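Sugar kinase, pfkB family (Thermotoga maritima, PDB 2AJR) probably transfers a phosphate from ATP to a phosphorylated sugar, acting as a phosphofructokinase of the PfkB (ribokinase-like) family. Local coordinates at residues E26-D31 and E109-K114; A60-G65 and R87-L92; V98-E103 and P126-M131; V200-L205 and V238-V243. All coordinates share one frame; numbering follows the deposited sequence.

Contact 1. Residues E26-D31 and E109-K114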
loop_
_atom_site.group_PDB
_atom_site.type_symbol
_atom_site.label_atom_id
_atom_site.label_comp_id
_atom_site.label_asym_id
_atom_site.label_seq_id
_atom_site.Cartn_x
_atom_site.Cartn_y
_atom_site.Cartn_z
ATOM N N GLU A 26 8.260 -1.619 1.328
ATOM C CA GLU A 26 9.229 -0.533 1.476
ATOM C C GLU A 26 9.373 0.230 0.153
ATOM O O GLU A 26 9.475 -0.347 -0.928
ATOM C CB GLU A 26 10.591 -1.082 1.919
ATOM C CG GLU A 26 10.596 -1.996 3.182
ATOM C CD GLU A 26 11.547 -3.235 3.032
ATOM O OE1 GLU A 26 12.794 -3.048 3.184
ATOM O OE2 GLU A 26 11.036 -4.382 2.761
ATOM N N ILE A 27 9.370 1.545 0.249
ATOM C CA ILE A 27 9.465 2.409 -0.908
ATOM C C ILE A 27 10.518 3.440 -0.552
ATOM O O ILE A 27 10.456 4.027 0.524
ATOM C CB ILE A 27 8.123 3.115 -1.179
ATOM C CG1 ILE A 27 6.971 2.108 -1.130
ATOM C CG2 ILE A 27 8.149 3.840 -2.524
ATOM C CD1 ILE A 27 5.629 2.747 -0.906
ATOM N N PHE A 28 11.475 3.654 -1.447
ATOM C CA PHE A 28 12.613 4.528 -1.193
ATOM C C PHE A 28 12.512 5.730 -2.106
ATOM O O PHE A 28 12.649 5.612 -3.302
ATOM C CB PHE A 28 13.925 3.752 -1.396
ATOM C CG PHE A 28 14.024 2.547 -0.500
ATOM C CD1 PHE A 28 14.385 2.690 0.838
ATOM C CD2 PHE A 28 13.680 1.281 -0.963
ATOM C CE1 PHE A 28 14.438 1.574 1.696
ATOM C CE2 PHE A 28 13.716 0.157 -0.105
ATOM C CZ PHE A 28 14.092 0.308 1.221
ATOM N N ILE A 29 12.212 6.874 -1.511
ATOM C CA ILE A 29 12.008 8.120 -2.219
ATOM C C ILE A 29 12.839 9.205 -1.538
ATOM O O ILE A 29 12.636 9.534 -0.375
ATOM C CB ILE A 29 10.530 8.558 -2.145
ATOM C CG1 ILE A 29 9.614 7.541 -2.806
ATOM C CG2 ILE A 29 10.338 9.894 -2.814
ATOM C CD1 ILE A 29 8.162 7.657 -2.339
ATOM N N GLU A 30 13.776 9.764 -2.261
ATOM C CA GLU A 30 14.547 10.888 -1.747
ATOM C C GLU A 30 13.722 12.190 -1.852
ATOM O O GLU A 30 13.081 12.451 -2.879
ATOM C CB GLU A 30 15.890 10.986 -2.496
ATOM C CG GLU A 30 16.730 9.686 -2.375
ATOM C CD GLU A 30 18.254 9.907 -2.388
ATOM O OE1 GLU A 30 18.732 10.804 -3.128
ATOM O OE2 GLU A 30 18.969 9.168 -1.657
ATOM N N ASP A 31 13.756 12.992 -0.780
ATOM C CA ASP A 31 12.964 14.229 -0.648
ATOM C C ASP A 31 11.491 13.941 -0.774
ATOM O O ASP A 31 10.777 14.574 -1.529
ATOM C CB ASP A 31 13.394 15.314 -1.641
ATOM C CG ASP A 31 14.720 15.956 -1.265
ATOM O OD1 ASP A 31 14.927 16.281 -0.069
ATOM O OD2 ASP A 31 15.558 16.131 -2.172
ATOM N N GLU A 109 6.160 1.426 4.376
ATOM C CA GLU A 109 7.251 2.212 4.939
ATOM C C GLU A 109 7.918 2.979 3.802
ATOM O O GLU A 109 8.426 2.385 2.862
ATOM C CB GLU A 109 8.262 1.317 5.661
ATOM C CG GLU A 109 7.673 0.436 6.798
ATOM C CD GLU A 109 7.257 -0.962 6.323
ATOM O OE1 GLU A 109 7.740 -1.399 5.260
ATOM O OE2 GLU A 109 6.452 -1.629 7.002
ATOM N N ILE A 110 7.852 4.302 3.873
ATOM C CA ILE A 110 8.505 5.180 2.916
ATOM C C ILE A 110 9.781 5.717 3.568
ATOM O O ILE A 110 9.740 6.324 4.633
ATOM C CB ILE A 110 7.565 6.328 2.500
ATOM C CG1 ILE A 110 6.270 5.748 1.909
ATOM C CG2 ILE A 110 8.263 7.258 1.492
ATOM C CD1 ILE A 110 5.100 6.692 1.899
ATOM N N ILE A 111 10.921 5.451 2.945
ATOM C CA ILE A 111 12.219 5.740 3.551
ATOM C C ILE A 111 12.919 6.759 2.693
ATOM O O ILE A 111 13.107 6.528 1.501
ATOM C CB ILE A 111 13.035 4.464 3.691
ATOM C CG1 ILE A 111 12.320 3.528 4.692
ATOM C CG2 ILE A 111 14.431 4.771 4.155
ATOM C CD1 ILE A 111 12.902 2.138 4.802
ATOM N N ASP A 112 13.234 7.911 3.292
ATOM C CA ASP A 112 13.906 9.028 2.599
ATOM C C ASP A 112 15.328 9.124 3.167
ATOM O O ASP A 112 15.552 9.711 4.230
ATOM C CB ASP A 112 13.123 10.339 2.806
ATOM C CG ASP A 112 13.767 11.548 2.120
ATOM O OD1 ASP A 112 14.911 11.455 1.605
ATOM O OD2 ASP A 112 13.104 12.616 2.090
ATOM N N GLU A 113 16.278 8.530 2.458
ATOM C CA GLU A 113 17.640 8.368 2.979
ATOM C C GLU A 113 18.394 9.695 3.055
ATOM O O GLU A 113 19.270 9.853 3.902
ATOM C CB GLU A 113 18.431 7.377 2.113
ATOM C CG GLU A 113 19.191 6.345 2.937
ATOM C CD GLU A 113 20.294 5.654 2.159
ATOM O OE1 GLU A 113 20.296 5.724 0.902
ATOM O OE2 GLU A 113 21.161 5.041 2.825
ATOM N N LYS A 114 18.057 10.631 2.168
ATOM C CA LYS A 114 18.656 11.956 2.166
ATOM C C LYS A 114 18.285 12.761 3.423
ATOM O O LYS A 114 19.169 13.318 4.095
ATOM C CB LYS A 114 18.239 12.722 0.912
ATOM C CG LYS A 114 18.758 14.153 0.865
ATOM C CD LYS A 114 18.359 14.858 -0.425
ATOM C CE LYS A 114 18.428 16.371 -0.270
ATOM N NZ LYS A 114 17.945 17.076 -1.489
#
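Two parallel neighbours in the small four-stranded sheet, strands 22-28 and 105-112, meet at their C-terminal ends, and Ile-27 is bonded through both its N and its O: N donates to Glu-109 O (2.9 Å) and O accepts from Ile-111 N (2.8 Å). The next rung, Ile-29 N to Ile-111 O, is longer at 3.2 Å. On one face the Phe-28 ring lies alongside Ile-111, Phe-28 CE1 3.5 Å from Ile-111 CD1, while Lys-308 adds a cation-pi contact. On the other face Ile-27, Ile-110 and Ile-29 form an apolar patch reaching Ile-108 and Ile-121 of the second subunit. At the end of its strand, Asp-112 turns CG anti to its N (chi1 180°), which brings Asp-112 OD1 to Asp-31 N at 3.1 Å, the donor above the carboxylate plane. Asn-115 ND2 bonds both Asp-112 OD2 and Asp-31 OD1. Lys-114, extended, puts NZ 2.7 Å from Asp-31 OD2, met on its syn lone pair. Were Asp-31 an alanine, that ammonium would probably be left without its mate and Asn-115 without one of its two acceptors. The chemistry divides: apolar toward the second subunit, ionic at the strand ends and, through Glu-113 to His-267, polar toward the magnesium site.

Contact 2. Residues A60-G65 and R87-L92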
loop_
_atom_site.group_PDB
_atom_site.type_symbol
_atom_site.label_atom_id
_atom_site.label_comp_id
_atom_site.label_asym_id
_atom_site.label_seq_id
_atom_site.Cartn_x
_atom_site.Cartn_y
_atom_site.Cartn_z
ATOM N N ALA A 60 15.741 -13.760 10.281
ATOM C CA ALA A 60 17.023 -13.539 10.971
ATOM C C ALA A 60 17.729 -14.845 11.401
ATOM O O ALA A 60 18.902 -15.059 11.096
ATOM C CB ALA A 60 16.815 -12.649 12.179
ATOM N N LEU A 61 17.024 -15.712 12.114
ATOM C CA LEU A 61 17.617 -16.974 12.535
ATOM C C LEU A 61 18.076 -17.834 11.338
ATOM O O LEU A 61 19.141 -18.480 11.405
ATOM C CB LEU A 61 16.660 -17.755 13.440
ATOM C CG LEU A 61 16.440 -17.147 14.823
ATOM C CD1 LEU A 61 15.347 -17.910 15.563
ATOM C CD2 LEU A 61 17.731 -17.119 15.635
ATOM N N SER A 62 17.302 -17.821 10.250
ATOM C CA SER A 62 17.662 -18.581 9.050
ATOM C C SER A 62 19.007 -18.139 8.467
ATOM O O SER A 62 19.808 -18.975 8.107
ATOM C CB SER A 62 16.567 -18.506 7.980
ATOM O OG SER A 62 16.667 -17.314 7.232
ATOM N N LYS A 63 19.273 -16.838 8.424
ATOM C CA LYS A 63 20.553 -16.330 7.924
ATOM C C LYS A 63 21.720 -16.847 8.752
ATOM O O LYS A 63 22.851 -16.905 8.269
ATOM C CB LYS A 63 20.599 -14.800 7.958
ATOM C CG LYS A 63 19.566 -14.076 7.084
ATOM C CD LYS A 63 20.014 -13.901 5.642
ATOM C CE LYS A 63 19.181 -12.812 4.936
ATOM N NZ LYS A 63 19.766 -11.436 5.107
ATOM N N LEU A 64 21.450 -17.196 10.005
ATOM C CA LEU A 64 22.483 -17.690 10.909
ATOM C C LEU A 64 22.456 -19.211 11.040
ATOM O O LEU A 64 23.070 -19.776 11.948
ATOM C CB LEU A 64 22.319 -17.051 12.289
ATOM C CG LEU A 64 22.355 -15.530 12.317
ATOM C CD1 LEU A 64 21.941 -14.976 13.698
ATOM C CD2 LEU A 64 23.726 -15.038 11.888
ATOM N N GLY A 65 21.725 -19.870 10.149
ATOM C CA GLY A 65 21.675 -21.328 10.115
ATOM C C GLY A 65 20.825 -21.982 11.192
ATOM O O GLY A 65 20.869 -23.181 11.335
ATOM N N ARG A 87 8.443 -19.072 2.467
ATOM C CA ARG A 87 8.992 -20.386 2.222
ATOM C C ARG A 87 10.155 -20.322 1.262
ATOM O O ARG A 87 11.063 -21.147 1.344
ATOM C CB ARG A 87 7.916 -21.312 1.677
ATOM C CG ARG A 87 6.932 -21.796 2.734
ATOM C CD ARG A 87 6.583 -23.260 2.511
ATOM N NE ARG A 87 5.447 -23.683 3.328
ATOM C CZ ARG A 87 4.169 -23.440 3.040
ATOM N NH1 ARG A 87 3.827 -22.753 1.952
ATOM N NH2 ARG A 87 3.217 -23.879 3.857
ATOM N N LYS A 88 10.129 -19.352 0.349
ATOM C CA LYS A 88 11.231 -19.166 -0.598
ATOM C C LYS A 88 12.491 -18.635 0.072
ATOM O O LYS A 88 13.576 -18.788 -0.483
ATOM C CB LYS A 88 10.852 -18.191 -1.711
ATOM C CG LYS A 88 9.816 -18.694 -2.713
ATOM C CD LYS A 88 9.267 -17.503 -3.503
ATOM C CE LYS A 88 8.178 -17.897 -4.443
ATOM N NZ LYS A 88 7.883 -16.757 -5.344
ATOM N N ILE A 89 12.358 -17.979 1.229
ATOM C CA ILE A 89 13.531 -17.389 1.882
ATOM C C ILE A 89 14.497 -18.459 2.390
ATOM O O ILE A 89 15.701 -18.285 2.261
ATOM C CB ILE A 89 13.158 -16.447 3.027
ATOM C CG1 ILE A 89 12.387 -15.249 2.479
ATOM C CG2 ILE A 89 14.414 -15.956 3.768
ATOM C CD1 ILE A 89 12.093 -14.192 3.487
ATOM N N SER A 90 13.982 -19.561 2.944
ATOM C CA SER A 90 14.843 -20.629 3.473
ATOM C C SER A 90 14.124 -21.945 3.780
ATOM O O SER A 90 13.042 -21.957 4.361
ATOM C CB SER A 90 15.526 -20.155 4.758
ATOM O OG SER A 90 16.474 -21.105 5.211
ATOM N N LYS A 91 14.767 -23.058 3.436
ATOM C CA LYS A 91 14.316 -24.388 3.864
ATOM C C LYS A 91 14.283 -24.503 5.408
ATOM O O LYS A 91 13.629 -25.382 5.972
ATOM C CB LYS A 91 15.224 -25.482 3.269
ATOM N N LEU A 92 14.998 -23.616 6.088
ATOM C CA LEU A 92 15.097 -23.664 7.538
ATOM C C LEU A 92 13.840 -23.208 8.289
ATOM O O LEU A 92 13.690 -23.519 9.475
ATOM C CB LEU A 92 16.317 -22.853 7.987
ATOM C CG LEU A 92 17.668 -23.371 7.478
ATOM C CD1 LEU A 92 18.785 -22.749 8.279
ATOM C CD2 LEU A 92 17.744 -24.890 7.580
#
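Ser-62 and Ser-90 touch through their CB atoms, 3.8 Å apart, and neither hydroxyl bonds across the gap; the whole contact is van der Waals. The nearest approach to Ile-89 is loose, Ser-62 OG to Ile-89 CG2 at 4.3 Å. The second point of touch is Leu-92, whose CD1 methyl rests on the backbone of Gly-65, 3.6 Å from Gly-65 C, and comes within 3.9 Å of Ser-62 O.

What positions these groups is local. Ser-62 places OG between its own N and carbonyl carbon (chi1 82°), from where it bonds back to Ile-59 O, one turn earlier in the helix. Ser-90 swings OG round beside its own carbonyl carbon, so that it accepts from Leu-92 N at 3.0 Å in a fairly straight bond (160°); this ST turn follows the end of helix 76-89, and Leu-92, its last residue, points toward 60-65. With an alanine at Ser-90, the Leu-92 N-H is likely to lose its acceptor and the turn its brace, and the leucine methyl could drift from Gly-65. On the other segment a Schellman motif ends helix 53-63: Gly-65, with positive phi, is its C-prime residue, Val-66 N bonds to Leu-61 O, and Gly-65 N bonds to Ser-62 O.

Further out, Ala-60, Leu-61 and Leu-64 pack helix 53-63 and the turn after it against helix 271-286, and Leu-64 also meets helix 315-319. Leu-92 pairs its backbone with Ser-68, so the two helix C-termini meet just where the chain enters the neighbouring parallel strands 68-75 and 93-100.

Contact 3. Residues V98-E103 and P126-M131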
loop_
_atom_site.group_PDB
_atom_site.type_symbol
_atom_site.label_atom_id
_atom_site.label_comp_id
_atom_site.label_asym_id
_atom_site.label_seq_id
_atom_site.Cartn_x
_atom_site.Cartn_y
_atom_site.Cartn_z
ATOM N N VAL A 98 -2.471 -20.592 11.338
ATOM C CA VAL A 98 -3.905 -20.793 11.218
ATOM C C VAL A 98 -4.435 -19.799 10.190
ATOM O O VAL A 98 -4.218 -18.584 10.318
ATOM C CB VAL A 98 -4.601 -20.562 12.552
ATOM C CG1 VAL A 98 -6.106 -20.417 12.357
ATOM C CG2 VAL A 98 -4.256 -21.686 13.490
ATOM N N TYR A 99 -5.129 -20.323 9.185
ATOM C CA TYR A 99 -5.676 -19.526 8.102
ATOM C C TYR A 99 -7.019 -18.960 8.498
ATOM O O TYR A 99 -7.895 -19.701 8.907
ATOM C CB TYR A 99 -5.799 -20.375 6.836
ATOM C CG TYR A 99 -4.440 -20.588 6.223
ATOM C CD1 TYR A 99 -3.557 -21.508 6.769
ATOM C CD2 TYR A 99 -4.012 -19.830 5.137
ATOM C CE1 TYR A 99 -2.298 -21.682 6.252
ATOM C CE2 TYR A 99 -2.742 -20.013 4.599
ATOM C CZ TYR A 99 -1.894 -20.939 5.175
ATOM O OH TYR A 99 -0.640 -21.143 4.676
ATOM N N VAL A 100 -7.171 -17.650 8.376
ATOM C CA VAL A 100 -8.369 -16.965 8.822
ATOM C C VAL A 100 -9.057 -16.311 7.629
ATOM O O VAL A 100 -8.472 -16.189 6.562
ATOM C CB VAL A 100 -8.042 -15.909 9.928
ATOM C CG1 VAL A 100 -7.453 -16.576 11.148
ATOM C CG2 VAL A 100 -7.069 -14.827 9.423
ATOM N N GLU A 101 -10.314 -15.933 7.821
ATOM C CA GLU A 101 -11.095 -15.211 6.821
ATOM C C GLU A 101 -10.634 -13.779 6.989
ATOM O O GLU A 101 -10.554 -13.290 8.107
ATOM C CB GLU A 101 -12.602 -15.378 7.129
ATOM C CG GLU A 101 -13.605 -15.145 5.968
ATOM C CD GLU A 101 -13.478 -16.156 4.822
ATOM O OE1 GLU A 101 -13.712 -17.368 5.052
ATOM O OE2 GLU A 101 -13.158 -15.741 3.676
ATOM N N GLY A 102 -10.263 -13.097 5.922
ATOM C CA GLY A 102 -9.782 -11.714 6.080
ATOM C C GLY A 102 -8.343 -11.604 5.651
ATOM O O GLY A 102 -7.642 -12.600 5.576
ATOM N N GLU A 103 -7.901 -10.384 5.378
ATOM C CA GLU A 103 -6.592 -10.161 4.788
ATOM C C GLU A 103 -5.477 -9.943 5.807
ATOM O O GLU A 103 -5.620 -9.153 6.739
ATOM C CB GLU A 103 -6.652 -8.959 3.850
ATOM C CG GLU A 103 -7.535 -9.190 2.620
ATOM C CD GLU A 103 -6.909 -10.114 1.565
ATOM O OE1 GLU A 103 -5.668 -10.144 1.461
ATOM O OE2 GLU A 103 -7.670 -10.795 0.837
ATOM N N PRO A 126 -6.422 -8.542 10.313
ATOM C CA PRO A 126 -7.780 -9.085 10.215
ATOM C C PRO A 126 -8.425 -9.321 11.570
ATOM O O PRO A 126 -7.728 -9.533 12.548
ATOM C CB PRO A 126 -7.562 -10.438 9.550
ATOM C CG PRO A 126 -6.214 -10.844 10.030
ATOM C CD PRO A 126 -5.400 -9.585 10.094
ATOM N N ASP A 127 -9.750 -9.294 11.604
ATOM C CA ASP A 127 -10.502 -9.788 12.753
ATOM C C ASP A 127 -10.323 -11.291 12.863
ATOM O O ASP A 127 -10.596 -12.017 11.913
ATOM C CB ASP A 127 -12.010 -9.527 12.594
ATOM C CG ASP A 127 -12.420 -8.115 12.949
ATOM O OD1 ASP A 127 -11.552 -7.255 13.196
ATOM O OD2 ASP A 127 -13.643 -7.869 12.956
ATOM N N VAL A 128 -9.892 -11.755 14.027
ATOM C CA VAL A 128 -9.805 -13.174 14.297
ATOM C C VAL A 128 -10.933 -13.565 15.242
ATOM O O VAL A 128 -11.198 -12.886 16.223
ATOM C CB VAL A 128 -8.445 -13.508 14.894
ATOM C CG1 VAL A 128 -8.388 -14.965 15.314
ATOM C CG2 VAL A 128 -7.329 -13.170 13.874
ATOM N N THR A 129 -11.612 -14.649 14.916
ATOM C CA THR A 129 -12.710 -15.150 15.727
ATOM C C THR A 129 -12.190 -15.999 16.884
ATOM O O THR A 129 -10.993 -16.294 16.969
ATOM C CB THR A 129 -13.641 -16.035 14.902
ATOM O OG1 THR A 129 -12.984 -17.279 14.618
ATOM C CG2 THR A 129 -14.052 -15.336 13.601
ATOM N N ASP A 130 -13.104 -16.404 17.762
ATOM C CA ASP A 130 -12.754 -17.213 18.926
ATOM C C ASP A 130 -12.403 -18.665 18.526
ATOM O O ASP A 130 -11.554 -19.302 19.147
ATOM C CB ASP A 130 -13.897 -17.182 19.950
ATOM C CG ASP A 130 -13.408 -16.920 21.356
ATOM O OD1 ASP A 130 -12.577 -16.000 21.537
ATOM O OD2 ASP A 130 -13.862 -17.619 22.279
HETATM N N MSE A 131 -13.066 -19.184 17.498
HETATM C CA MSE A 131 -12.695 -20.496 16.989
HETATM C C MSE A 131 -11.269 -20.493 16.441
HETATM O O MSE A 131 -10.516 -21.430 16.707
HETATM C CB MSE A 131 -13.703 -21.028 15.966
HETATM C CG MSE A 131 -14.769 -21.929 16.602
HETATM SE SE MSE A 131 -14.004 -23.463 17.605
HETATM C CE MSE A 131 -14.339 -24.914 16.261
#
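The pyrrolidine ring of Pro-126 lies with one face over Glu-103 O, which sits 3.4 Å from Pro-126 CD and 3.7 Å from both Pro-126 CB and Pro-126 CG, while Val-100 CG2 meets the ring's outer corner, 4.1 Å from Pro-126 CG. The two side chains cross at about a right angle. This is where the main sheet of the ribokinase-like fold passes into the small sheet: 98-103 leaves edge strand 93-100 for strand 105-112, and on the return path from strand 117-122 the loop at 126-129 leads into helix 130-144.

No hydrogen bond joins the segments; the ring fills the angle made by the outgoing backbone. Gly-102 runs past the CB side of the ring, and a CB there would lie about 3.2 Å from Pro-126 CB; its backbone angles would also jam such an atom against the preceding carbonyl, two reasons why a residue without a side chain suits the place. Val-100 has its methyls divided: with chi1 at -62°, CG2 faces the proline while CG1 is turned toward Val-128. Phe-73 of strand 68-75 touches both valines.

The charged ends look elsewhere. Glu-103 accepts from the backbone N atoms of Tyr-77 and Met-78 at the start of helix 76-89, where the helix dipole would favour a carboxylate, and Asp-127 forms a salt bridge with Lys-45 of the second subunit. Thr-129, at the N-cap of helix 130-144, bonds through OG1 to Asp-132 N. The apolar seam closes at Val-100 CG1 and Val-128 CG2, 4.4 Å apart.

Contact 4. Residues V200-L205 and V238-V243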
loop_
_atom_site.group_PDB
_atom_site.type_symbol
_atom_site.label_atom_id
_atom_site.label_comp_id
_atom_site.label_asym_id
_atom_site.label_seq_id
_atom_site.Cartn_x
_atom_site.Cartn_y
_atom_site.Cartn_z
ATOM N N VAL A 200 13.393 -13.820 28.962
ATOM C CA VAL A 200 14.003 -12.629 28.377
ATOM C C VAL A 200 12.897 -11.701 27.873
ATOM O O VAL A 200 12.082 -12.096 27.052
ATOM C CB VAL A 200 14.886 -12.978 27.160
ATOM C CG1 VAL A 200 15.499 -11.704 26.577
ATOM C CG2 VAL A 200 15.960 -13.986 27.537
ATOM N N VAL A 201 12.863 -10.480 28.382
ATOM C CA VAL A 201 11.864 -9.501 27.962
ATOM C C VAL A 201 12.570 -8.300 27.333
ATOM O O VAL A 201 13.600 -7.830 27.830
ATOM C CB VAL A 201 10.935 -9.059 29.135
ATOM C CG1 VAL A 201 11.728 -8.354 30.283
ATOM C CG2 VAL A 201 9.826 -8.168 28.619
ATOM N N LYS A 202 12.039 -7.837 26.213
ATOM C CA LYS A 202 12.535 -6.627 25.563
ATOM C C LYS A 202 11.315 -5.799 25.182
ATOM O O LYS A 202 10.706 -6.021 24.155
ATOM C CB LYS A 202 13.404 -6.974 24.345
ATOM C CG LYS A 202 13.791 -5.779 23.515
ATOM C CD LYS A 202 15.136 -5.934 22.864
ATOM C CE LYS A 202 15.312 -4.901 21.746
ATOM N NZ LYS A 202 15.304 -3.530 22.285
ATOM N N PRO A 203 10.920 -4.875 26.047
ATOM C CA PRO A 203 9.707 -4.146 25.761
ATOM C C PRO A 203 9.858 -3.262 24.535
ATOM O O PRO A 203 10.935 -2.722 24.287
ATOM C CB PRO A 203 9.500 -3.284 27.005
ATOM C CG PRO A 203 10.412 -3.813 28.012
ATOM C CD PRO A 203 11.532 -4.443 27.310
ATOM N N ASP A 204 8.774 -3.151 23.780
ATOM C CA ASP A 204 8.702 -2.284 22.636
ATOM C C ASP A 204 8.132 -0.960 23.107
ATOM O O ASP A 204 6.952 -0.861 23.396
ATOM C CB ASP A 204 7.791 -2.889 21.579
ATOM C CG ASP A 204 7.625 -1.993 20.369
ATOM O OD1 ASP A 204 8.366 -0.975 20.240
ATOM O OD2 ASP A 204 6.757 -2.330 19.538
ATOM N N LEU A 205 8.976 0.059 23.166
ATOM C CA LEU A 205 8.576 1.321 23.728
ATOM C C LEU A 205 8.254 2.353 22.678
ATOM O O LEU A 205 7.843 3.455 23.034
ATOM C CB LEU A 205 9.660 1.830 24.656
ATOM C CG LEU A 205 9.911 0.946 25.873
ATOM C CD1 LEU A 205 11.139 1.442 26.615
ATOM C CD2 LEU A 205 8.676 0.900 26.792
ATOM N N VAL A 238 15.794 -6.194 28.625
ATOM C CA VAL A 238 16.541 -5.298 27.752
ATOM C C VAL A 238 15.615 -4.151 27.404
ATOM O O VAL A 238 14.594 -4.352 26.753
ATOM C CB VAL A 238 16.995 -5.973 26.463
ATOM C CG1 VAL A 238 17.838 -4.981 25.631
ATOM C CG2 VAL A 238 17.781 -7.237 26.758
ATOM N N VAL A 239 15.973 -2.952 27.865
ATOM C CA VAL A 239 15.113 -1.779 27.761
ATOM C C VAL A 239 15.803 -0.673 26.987
ATOM O O VAL A 239 16.930 -0.308 27.282
ATOM C CB VAL A 239 14.714 -1.262 29.157
ATOM C CG1 VAL A 239 13.922 0.005 29.043
ATOM C CG2 VAL A 239 13.927 -2.342 29.915
ATOM N N SER A 240 15.100 -0.131 25.995
ATOM C CA SER A 240 15.673 0.858 25.107
ATOM C C SER A 240 15.638 2.203 25.731
ATOM O O SER A 240 14.667 2.572 26.410
ATOM C CB SER A 240 14.942 0.917 23.792
ATOM O OG SER A 240 15.315 -0.213 23.053
ATOM N N TYR A 241 16.706 2.939 25.454
ATOM C CA TYR A 241 16.897 4.252 25.989
ATOM C C TYR A 241 17.544 5.134 24.933
ATOM O O TYR A 241 18.625 4.832 24.438
ATOM C CB TYR A 241 17.771 4.144 27.218
ATOM C CG TYR A 241 18.027 5.466 27.839
ATOM C CD1 TYR A 241 16.986 6.189 28.433
ATOM C CD2 TYR A 241 19.313 6.019 27.831
ATOM C CE1 TYR A 241 17.225 7.421 29.017
ATOM C CE2 TYR A 241 19.555 7.249 28.407
ATOM C CZ TYR A 241 18.513 7.943 28.997
ATOM O OH TYR A 241 18.772 9.148 29.563
ATOM N N GLU A 242 16.854 6.209 24.580
ATOM C CA GLU A 242 17.342 7.201 23.622
ATOM C C GLU A 242 17.769 6.589 22.289
ATOM O O GLU A 242 18.804 6.943 21.735
ATOM C CB GLU A 242 18.465 8.024 24.233
ATOM C CG GLU A 242 18.019 8.831 25.440
ATOM C CD GLU A 242 17.024 9.935 25.084
ATOM O OE1 GLU A 242 15.948 10.009 25.713
ATOM O OE2 GLU A 242 17.321 10.742 24.182
ATOM N N VAL A 243 16.949 5.664 21.791
ATOM C CA VAL A 243 17.084 5.122 20.441
ATOM C C VAL A 243 18.249 4.144 20.271
ATOM O O VAL A 243 18.042 3.045 19.780
ATOM C CB VAL A 243 17.197 6.268 19.373
ATOM C CG1 VAL A 243 17.048 5.708 17.946
ATOM C CG2 VAL A 243 16.169 7.377 19.655
#
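Lys-202 lays its alkyl chain obliquely across Val-238, Lys-202 CD 4.0 Å from Val-238 CG1, on the side of the sheet covered by helix 271-286; Leu-205 slants likewise over Val-239, but on the side covered by helix 220-233. The pair belongs to the beta-alpha-beta unit of strand 200-201, helix 220-233 and strand 236-241, in which the two parallel strands lie next to each other in the large sheet.

One backbone bond crosses between the segments, Val-238 N to Val-201 O at 2.8 Å and 159°. Val-238 O looks back at the first strand and finds Lys-202 CA at 3.3 Å and Pro-203 CD at 3.1 Å: where the parallel ladder would need another N-H, proline has none, and the chain turns off. The ring is also used in packing, Pro-203 CD lying 4.1 Å from Val-239 CG2, with Leu-230 of helix 220-233 nearby.

Lys-202 starts with CG anti to its N (chi1 172°) and bends at chi2 and chi4, which carries NZ along the strand toward Ser-240. The ammonium comes to 3.4 Å from Ser-240 OG, but the angle is too poor for a hydrogen bond. Instead the serine hydroxyl bonds to Asp-246 OD1, an oxygen that Lys-202 reaches only as a long, weak ion pair, and Tyr-275 gives the lysine a cation-pi partner. Farther on, where 202-205 has left the sheet, Leu-205 still touches the strand with one methyl: Leu-205 CD1 lies 4.0 Å from Val-239 CG1 and 3.7 Å from Ser-240 O.

From the N terminus, 26-31 comes first and waits until 109-114 to close contact 1, uniting two strands of the small sheet. Contact 2 opens and closes entirely within that span, bringing the ends of helices 53-63 and 76-89 together. Contact 3 starts inside it too, at 98-103, but finishes only at 126-131, so it crosses contact 1; strands 93-100 and 105-112 follow one another in the chain, linking the large sheet to the small one. Both contacts 1 and 3 also touch the second subunit. Contact 4 comes later, in series, closing the crossover through helix 220-233 between strands 200-201 and 236-241 of the large sheet, about 30 Å, centre to centre, from contact 3.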